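Side-chain contacts in alkaline phosphatase D (Bacillus subtilis, PDB 2YEQ), which hydrolyses phosphate esters, acting as an alkaline phosphatase and phosphodiesterase with iron and calcium in its active site: residues 360-363 with 364-368; 312-315 with 316-320; 387-390 with 391-395. One frame throughout, in Å; residues are numbered along the deposited sequence.

Contact 1 (360-363 with 364-368); sequences ERVI and NFIKS. With PE5 (3,6,9,12,15,18,21,24-octaoxahexacosan-1-ol), chain C.
V362 and I366 make the apolar part of the contact. Their side chains lie alongside each other and point the same way, with V362 CG1 3.9 Å from I366 CD1. V362 CG1 lies anti to the backbone N (chi1 174°) and beside the carbonyl carbon, which brings it toward I366. I363 and K367 repeat the spacing more loosely, CG2 of I363 lying 4.3 Å from CD of K367. F401 of strand 400-406 touches both I363 and I366.

The backbone bonds are those of an alpha helix, each amide reaching the carbonyl four residues back. K367 N to I363 O is short and almost straight (2.8 Å, 177°). Helix 356-368 lies in the connection between the parallel neighbours 325-329 and 374-378, a beta-alpha-beta arrangement.

Polar side chains meet backbone or leave the contact. N364 folds back on its own helix, with CG 3.2 Å from E360 O. R361 points away and forms a salt bridge with E311. At the helix end S368 OG donates to F365 O over 2.8 Å. The bound glycol chain passes here, its C5 3.4 Å from S368 OG and its C8 at the edge of the F365 ring.

Contact 2 (312-315 with 316-320); sequences QWLF and NNLGS. With EDO (1,2-ethanediol), chain B.
The side-chain amide of N317 stands over one face of the W313 indole. N317 ND2 is 3.2 Å from W313 CE2, displaced toward the rim of the ring system. The amide plane is turned 78° from the indole, and it is the nitrogen end that meets the ring. The two residues are one turn apart on the alpha helix 308-320, which links the parallel strands 271-275 and 325-329 as a beta-alpha-beta crossover. N317 CG lies opposite its own carbonyl carbon (chi1 -64°), which swings the amide back toward W313. N317 ND2 also has a hydrogen bond to N274 OD1, which helps fix its rotation. Y262 and H264 touch the indole as well. With an alanine at W313, the N317 amide would probably lose the aromatic surface under it and a gap would open beside Y262.

L314 and L318 form the buried side, L314 CD1 lying 4.1 Å from L318 CG, with L328 and N326 of strand 325-329 against them. On the exposed side the amides of Q312 and N316 approach at an angle, OE1 of Q312 3.0 Å from ND2 of N316, their planes 51° apart.

Near the helix end N316 O takes two donors, S320 N and S320 OG. S320 OG, 2.8 Å from N316 O, in turn accepts from O2 of an ethanediol at 3.3 Å.

Contact 3 (387-390 with 391-395); sequences SNLH and VDFEK. With EDO (1,2-ethanediol), chain D.
H390 O lies in the plane of the F393 ring, at its edge. It is 3.1 Å from F393 CD1, so the carbonyl oxygen meets the ring hydrogens and not the pi face. L389 adds the apolar part, its CD2 4.2 Å from F393 CZ. This is the tight side, and I363 and R359 of helix 356-368 also touch the F393 side chain. H390, like L389, is buried. Its CG stands opposite its own carbonyl carbon (chi1 -73°), which turns the imidazole away from that carbonyl and brings CD2 to 3.6 Å from K395 O.

The other side is loose. E394 and K395 are exposed, and their side chains lead away from the strand. No hydrogen bond joins the two segments; the turn is held by bonds inside 391-395 and by S398. K395 N bonds to D392 O at 3.0 Å, closing a type I turn. E394 N bonds to D392 OD1 at 3.0 Å in an Asx turn, using the anti lone pair of the carboxylate. S398 OG is shared between D392 O and K395 O. An ethanediol O2 donates to F393 O over 2.9 Å. The segment starts the loop of a beta hairpin, joining strand 384-390 to its antiparallel neighbour 400-406.

Contact 1 sits between the other two and touches both. The F365 and F315 rings stack between helices 356-368 and 308-320, joining contacts 1 and 2. On its other flank I363 CD1 packs on F393 CE1, 3.4 Å away, and K367 meets V391, which joins contact 3. Contacts 2 and 3 do not touch. All three are partly buried. In the helical contacts apolar side chains pack on sheet and helix; Q312, N316, E360 and N364 are exposed, while R361 and N317 find partners in neighbouring elements. Contact 3 buries L389 and H390 at a strand end and exposes its turn. Helical backbone bonds cross contacts 1 and 2, whereas contact 3 relies on packing.

Contact 1 (360-363 with 364-368)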
loop_
_atom_site.group_PDB
_atom_site.type_symbol
_atom_site.label_atom_id
_atom_site.label_comp_id
_atom_site.label_asym_id
_atom_site.label_seq_id
_atom_site.Cartn_x
_atom_site.Cartn_y
_atom_site.Cartn_z
ATOM N N GLU A 360 15.717 12.506 10.492
ATOM C CA GLU A 360 16.245 13.850 10.765
ATOM C C GLU A 360 16.544 14.632 9.503
ATOM O O GLU A 360 16.242 15.833 9.432
ATOM C CB GLU A 360 17.507 13.772 11.603
ATOM C CG GLU A 360 17.269 13.566 13.072
ATOM C CD GLU A 360 18.559 13.718 13.884
ATOM O OE1 GLU A 360 19.156 14.822 13.834
ATOM O OE2 GLU A 360 18.971 12.735 14.557
ATOM N N ARG A 361 17.123 13.980 8.495
ATOM C CA ARG A 361 17.430 14.668 7.251
ATOM C C ARG A 361 16.150 15.144 6.558
ATOM O O ARG A 361 16.104 16.262 6.034
ATOM C CB ARG A 361 18.267 13.801 6.297
ATOM C CG ARG A 361 19.713 13.532 6.797
ATOM C CD ARG A 361 20.556 12.873 5.706
ATOM N NE ARG A 361 20.268 11.437 5.501
ATOM C CZ ARG A 361 20.668 10.434 6.287
ATOM N NH1 ARG A 361 21.314 10.651 7.429
ATOM N NH2 ARG A 361 20.371 9.178 5.942
ATOM N N VAL A 362 15.113 14.307 6.572
ATOM C CA VAL A 362 13.850 14.688 5.962
ATOM C C VAL A 362 13.194 15.856 6.727
ATOM O O VAL A 362 12.776 16.842 6.123
ATOM C CB VAL A 362 12.865 13.485 5.873
ATOM C CG1 VAL A 362 11.478 13.950 5.359
ATOM C CG2 VAL A 362 13.445 12.370 4.977
ATOM N N ILE A 363 13.122 15.747 8.044
ATOM C CA ILE A 363 12.524 16.792 8.854
ATOM C C ILE A 363 13.314 18.101 8.752
ATOM O O ILE A 363 12.719 19.159 8.619
ATOM C CB ILE A 363 12.343 16.346 10.309
ATOM C CG1 ILE A 363 11.322 15.198 10.369
ATOM C CG2 ILE A 363 11.848 17.521 11.165
ATOM C CD1 ILE A 363 11.196 14.539 11.718
ATOM N N ASN A 364 14.644 18.029 8.784
ATOM C CA ASN A 364 15.482 19.218 8.653
ATOM C C ASN A 364 15.256 19.923 7.352
ATOM O O ASN A 364 15.227 21.166 7.303
ATOM C CB ASN A 364 16.985 18.901 8.813
ATOM C CG ASN A 364 17.379 18.672 10.257
ATOM O OD1 ASN A 364 16.601 18.920 11.168
ATOM N ND2 ASN A 364 18.597 18.170 10.471
ATOM N N PHE A 365 15.091 19.156 6.278
ATOM C CA PHE A 365 14.819 19.787 5.006
ATOM C C PHE A 365 13.444 20.490 5.025
ATOM O O PHE A 365 13.308 21.607 4.515
ATOM C CB PHE A 365 14.876 18.795 3.857
ATOM C CG PHE A 365 14.734 19.442 2.534
ATOM C CD1 PHE A 365 15.813 20.039 1.932
ATOM C CD2 PHE A 365 13.493 19.539 1.928
ATOM C CE1 PHE A 365 15.675 20.679 0.713
ATOM C CE2 PHE A 365 13.342 20.172 0.733
ATOM C CZ PHE A 365 14.428 20.756 0.113
ATOM N N ILE A 366 12.449 19.825 5.609
ATOM C CA ILE A 366 11.073 20.357 5.701
ATOM C C ILE A 366 11.055 21.672 6.526
ATOM O O ILE A 366 10.451 22.661 6.104
ATOM C CB ILE A 366 10.137 19.317 6.334
ATOM C CG1 ILE A 366 9.807 18.217 5.330
ATOM C CG2 ILE A 366 8.828 19.938 6.860
ATOM C CD1 ILE A 366 9.140 17.007 6.013
ATOM N N LYS A 367 11.715 21.651 7.690
ATOM C CA LYS A 367 11.997 22.848 8.498
ATOM C C LYS A 367 12.642 23.949 7.689
ATOM O O LYS A 367 12.204 25.084 7.754
ATOM C CB LYS A 367 12.972 22.521 9.619
ATOM C CG LYS A 367 12.365 21.879 10.808
ATOM C CD LYS A 367 13.444 21.437 11.779
ATOM C CE LYS A 367 14.147 22.617 12.426
ATOM N NZ LYS A 367 15.155 22.130 13.389
ATOM N N SER A 368 13.693 23.619 6.946
ATOM C CA SER A 368 14.413 24.608 6.148
ATOM C C SER A 368 13.520 25.328 5.129
ATOM O O SER A 368 13.803 26.456 4.744
ATOM C CB SER A 368 15.624 23.983 5.438
ATOM O OG SER A 368 15.306 23.525 4.116
HETATM O O1 PE5 C . 12.705 26.791 -2.565
HETATM C C1 PE5 C . 12.482 28.057 -1.942
HETATM C C2 PE5 C . 13.715 28.519 -1.173
HETATM O O2 PE5 C . 13.507 28.325 0.230
HETATM C C3 PE5 C . 14.564 28.840 1.047
HETATM C C4 PE5 C . 15.790 27.943 0.976
HETATM O O3 PE5 C . 16.268 27.713 2.296
HETATM C C5 PE5 C . 16.447 26.349 2.687
HETATM C C6 PE5 C . 17.716 25.742 2.092
HETATM O O4 PE5 C . 17.408 24.665 1.196
HETATM C C7 PE5 C . 17.821 24.919 -0.155
HETATM C C8 PE5 C . 17.654 23.677 -1.024
HETATM O O5 PE5 C . 16.578 23.867 -1.941
#

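Contact 2 (312-315 with 316-320)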
loop_
_atom_site.group_PDB
_atom_site.type_symbol
_atom_site.label_atom_id
_atom_site.label_comp_id
_atom_site.label_asym_id
_atom_site.label_seq_id
_atom_site.Cartn_x
_atom_site.Cartn_y
_atom_site.Cartn_z
ATOM N N GLN A 312 17.396 12.728 -2.489
ATOM C CA GLN A 312 17.608 13.977 -3.189
ATOM C C GLN A 312 16.409 14.313 -4.085
ATOM O O GLN A 312 16.009 15.479 -4.197
ATOM C CB GLN A 312 18.896 13.939 -4.014
ATOM C CG GLN A 312 19.261 15.268 -4.683
ATOM C CD GLN A 312 19.394 16.432 -3.680
ATOM O OE1 GLN A 312 18.724 17.476 -3.804
ATOM N NE2 GLN A 312 20.251 16.243 -2.667
ATOM N N TRP A 313 15.865 13.296 -4.741
ATOM C CA TRP A 313 14.674 13.446 -5.558
ATOM C C TRP A 313 13.518 13.961 -4.700
ATOM O O TRP A 313 12.792 14.851 -5.102
ATOM C CB TRP A 313 14.348 12.093 -6.219
ATOM C CG TRP A 313 12.952 11.903 -6.764
ATOM C CD1 TRP A 313 12.506 12.196 -8.024
ATOM C CD2 TRP A 313 11.833 11.331 -6.065
ATOM N NE1 TRP A 313 11.172 11.849 -8.139
ATOM C CE2 TRP A 313 10.746 11.310 -6.955
ATOM C CE3 TRP A 313 11.659 10.809 -4.787
ATOM C CZ2 TRP A 313 9.512 10.795 -6.604
ATOM C CZ3 TRP A 313 10.436 10.306 -4.447
ATOM C CH2 TRP A 313 9.371 10.315 -5.351
ATOM N N LEU A 314 13.360 13.409 -3.512
ATOM C CA LEU A 314 12.292 13.816 -2.629
ATOM C C LEU A 314 12.456 15.271 -2.200
ATOM O O LEU A 314 11.475 16.027 -2.196
ATOM C CB LEU A 314 12.246 12.932 -1.397
ATOM C CG LEU A 314 11.241 13.289 -0.312
ATOM C CD1 LEU A 314 9.787 13.295 -0.860
ATOM C CD2 LEU A 314 11.369 12.342 0.868
ATOM N N PHE A 315 13.675 15.651 -1.811
ATOM C CA PHE A 315 13.962 17.038 -1.411
ATOM C C PHE A 315 13.686 18.011 -2.566
ATOM O O PHE A 315 13.097 19.081 -2.354
ATOM C CB PHE A 315 15.401 17.177 -0.906
ATOM C CG PHE A 315 15.675 16.468 0.403
ATOM C CD1 PHE A 315 14.675 15.842 1.110
ATOM C CD2 PHE A 315 16.964 16.431 0.912
ATOM C CE1 PHE A 315 14.944 15.203 2.298
ATOM C CE2 PHE A 315 17.241 15.804 2.112
ATOM C CZ PHE A 315 16.235 15.186 2.798
ATOM N N ASN A 316 14.068 17.638 -3.780
ATOM C CA ASN A 316 13.765 18.453 -4.959
ATOM C C ASN A 316 12.251 18.660 -5.145
ATOM O O ASN A 316 11.813 19.758 -5.480
ATOM C CB ASN A 316 14.315 17.829 -6.238
ATOM C CG ASN A 316 15.841 17.850 -6.319
ATOM O OD1 ASN A 316 16.435 17.162 -7.163
ATOM N ND2 ASN A 316 16.479 18.631 -5.464
ATOM N N ASN A 317 11.464 17.602 -4.940
ATOM C CA ASN A 317 10.000 17.683 -5.054
ATOM C C ASN A 317 9.383 18.510 -3.938
ATOM O O ASN A 317 8.451 19.276 -4.184
ATOM C CB ASN A 317 9.360 16.301 -5.011
ATOM C CG ASN A 317 9.760 15.430 -6.180
ATOM O OD1 ASN A 317 10.239 15.923 -7.190
ATOM N ND2 ASN A 317 9.572 14.113 -6.035
ATOM N N LEU A 318 9.880 18.343 -2.714
ATOM C CA LEU A 318 9.343 19.067 -1.575
ATOM C C LEU A 318 9.723 20.547 -1.664
ATOM O O LEU A 318 8.940 21.418 -1.305
ATOM C CB LEU A 318 9.836 18.482 -0.252
ATOM C CG LEU A 318 9.248 17.162 0.249
ATOM C CD1 LEU A 318 9.947 16.715 1.527
ATOM C CD2 LEU A 318 7.725 17.227 0.482
ATOM N N GLY A 319 10.920 20.831 -2.152
ATOM C CA GLY A 319 11.424 22.188 -2.193
ATOM C C GLY A 319 10.829 23.051 -3.287
ATOM O O GLY A 319 10.747 24.253 -3.136
ATOM N N SER A 320 10.419 22.429 -4.387
ATOM C CA SER A 320 9.894 23.126 -5.535
ATOM C C SER A 320 8.347 23.088 -5.633
ATOM O O SER A 320 7.776 23.732 -6.490
ATOM C CB SER A 320 10.510 22.527 -6.783
ATOM O OG SER A 320 9.976 21.232 -6.993
HETATM C C1 EDO B . 6.215 19.419 -7.231
HETATM O O1 EDO B . 4.822 19.714 -7.461
HETATM C C2 EDO B . 7.031 19.556 -8.511
HETATM O O2 EDO B . 8.258 18.831 -8.373
#

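Contact 3 (387-390 with 391-395)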
loop_
_atom_site.group_PDB
_atom_site.type_symbol
_atom_site.label_atom_id
_atom_site.label_comp_id
_atom_site.label_asym_id
_atom_site.label_seq_id
_atom_site.Cartn_x
_atom_site.Cartn_y
_atom_site.Cartn_z
ATOM N N SER A 387 -1.180 10.894 14.124
ATOM C CA SER A 387 -0.213 11.687 14.890
ATOM C C SER A 387 -0.077 13.069 14.336
ATOM O O SER A 387 -0.013 13.273 13.113
ATOM C CB SER A 387 1.212 11.061 14.852
ATOM O OG SER A 387 1.245 9.862 15.594
ATOM N N ASN A 388 0.068 14.033 15.243
ATOM C CA ASN A 388 0.655 15.310 14.886
ATOM C C ASN A 388 2.165 15.115 14.648
ATOM O O ASN A 388 2.838 14.446 15.435
ATOM C CB ASN A 388 0.449 16.317 16.045
ATOM C CG ASN A 388 -1.022 16.726 16.214
ATOM O OD1 ASN A 388 -1.557 16.813 17.336
ATOM N ND2 ASN A 388 -1.679 16.951 15.089
ATOM N N LEU A 389 2.682 15.707 13.587
ATOM C CA LEU A 389 4.120 15.701 13.304
ATOM C C LEU A 389 4.737 17.044 13.701
ATOM O O LEU A 389 4.434 18.074 13.082
ATOM C CB LEU A 389 4.372 15.458 11.812
ATOM C CG LEU A 389 3.855 14.098 11.290
ATOM C CD1 LEU A 389 4.168 13.967 9.798
ATOM C CD2 LEU A 389 4.443 12.934 12.094
ATOM N N HIS A 390 5.605 17.008 14.714
ATOM C CA HIS A 390 6.286 18.206 15.234
ATOM C C HIS A 390 7.708 18.346 14.685
ATOM O O HIS A 390 8.396 17.341 14.472
ATOM C CB HIS A 390 6.332 18.115 16.755
ATOM C CG HIS A 390 5.014 18.343 17.411
ATOM N ND1 HIS A 390 4.107 17.328 17.636
ATOM C CD2 HIS A 390 4.457 19.466 17.920
ATOM C CE1 HIS A 390 3.050 17.819 18.256
ATOM N NE2 HIS A 390 3.234 19.115 18.432
ATOM N N VAL A 391 8.176 19.577 14.478
ATOM C CA VAL A 391 9.532 19.776 13.925
ATOM C C VAL A 391 10.634 19.222 14.832
ATOM O O VAL A 391 11.723 18.927 14.356
ATOM C CB VAL A 391 9.845 21.236 13.553
ATOM C CG1 VAL A 391 8.931 21.677 12.428
ATOM C CG2 VAL A 391 9.764 22.189 14.789
ATOM N N ASP A 392 10.329 19.066 16.112
ATOM C CA ASP A 392 11.184 18.350 17.032
ATOM C C ASP A 392 10.321 17.284 17.663
ATOM O O ASP A 392 9.385 17.593 18.399
ATOM C CB ASP A 392 11.742 19.304 18.101
ATOM C CG ASP A 392 12.810 18.650 18.955
ATOM O OD1 ASP A 392 12.617 17.495 19.358
ATOM O OD2 ASP A 392 13.839 19.302 19.218
ATOM N N PHE A 393 10.658 16.022 17.387
ATOM C CA PHE A 393 9.842 14.885 17.811
ATOM C C PHE A 393 9.782 14.666 19.305
ATOM O O PHE A 393 8.965 13.875 19.766
ATOM C CB PHE A 393 10.323 13.591 17.110
ATOM C CG PHE A 393 9.676 13.352 15.758
ATOM C CD1 PHE A 393 9.099 14.389 15.049
ATOM C CD2 PHE A 393 9.633 12.073 15.213
ATOM C CE1 PHE A 393 8.505 14.172 13.822
ATOM C CE2 PHE A 393 9.036 11.849 13.989
ATOM C CZ PHE A 393 8.469 12.897 13.292
ATOM N N GLU A 394 10.635 15.362 20.058
ATOM C CA GLU A 394 10.642 15.281 21.518
ATOM C C GLU A 394 9.856 16.428 22.192
ATOM O O GLU A 394 9.618 16.389 23.390
ATOM C CB GLU A 394 12.096 15.274 22.011
ATOM C CG GLU A 394 12.952 14.130 21.458
ATOM C CD GLU A 394 13.164 13.035 22.467
ATOM O OE1 GLU A 394 14.073 13.202 23.316
ATOM O OE2 GLU A 394 12.412 12.029 22.418
ATOM N N LYS A 395 9.432 17.426 21.422
ATOM C CA LYS A 395 8.770 18.614 21.979
ATOM C C LYS A 395 7.376 18.843 21.389
ATOM O O LYS A 395 7.231 19.262 20.223
ATOM C CB LYS A 395 9.594 19.865 21.701
ATOM C CG LYS A 395 10.983 19.891 22.276
ATOM C CD LYS A 395 11.792 21.076 21.709
ATOM C CE LYS A 395 11.225 22.415 22.115
ATOM N NZ LYS A 395 12.193 23.506 21.815
HETATM C C1 EDO D . 6.717 14.204 21.802
HETATM O O1 EDO D . 6.431 12.860 22.245
HETATM C C2 EDO D . 5.748 14.753 20.754
HETATM O O2 EDO D . 6.307 14.927 19.426
#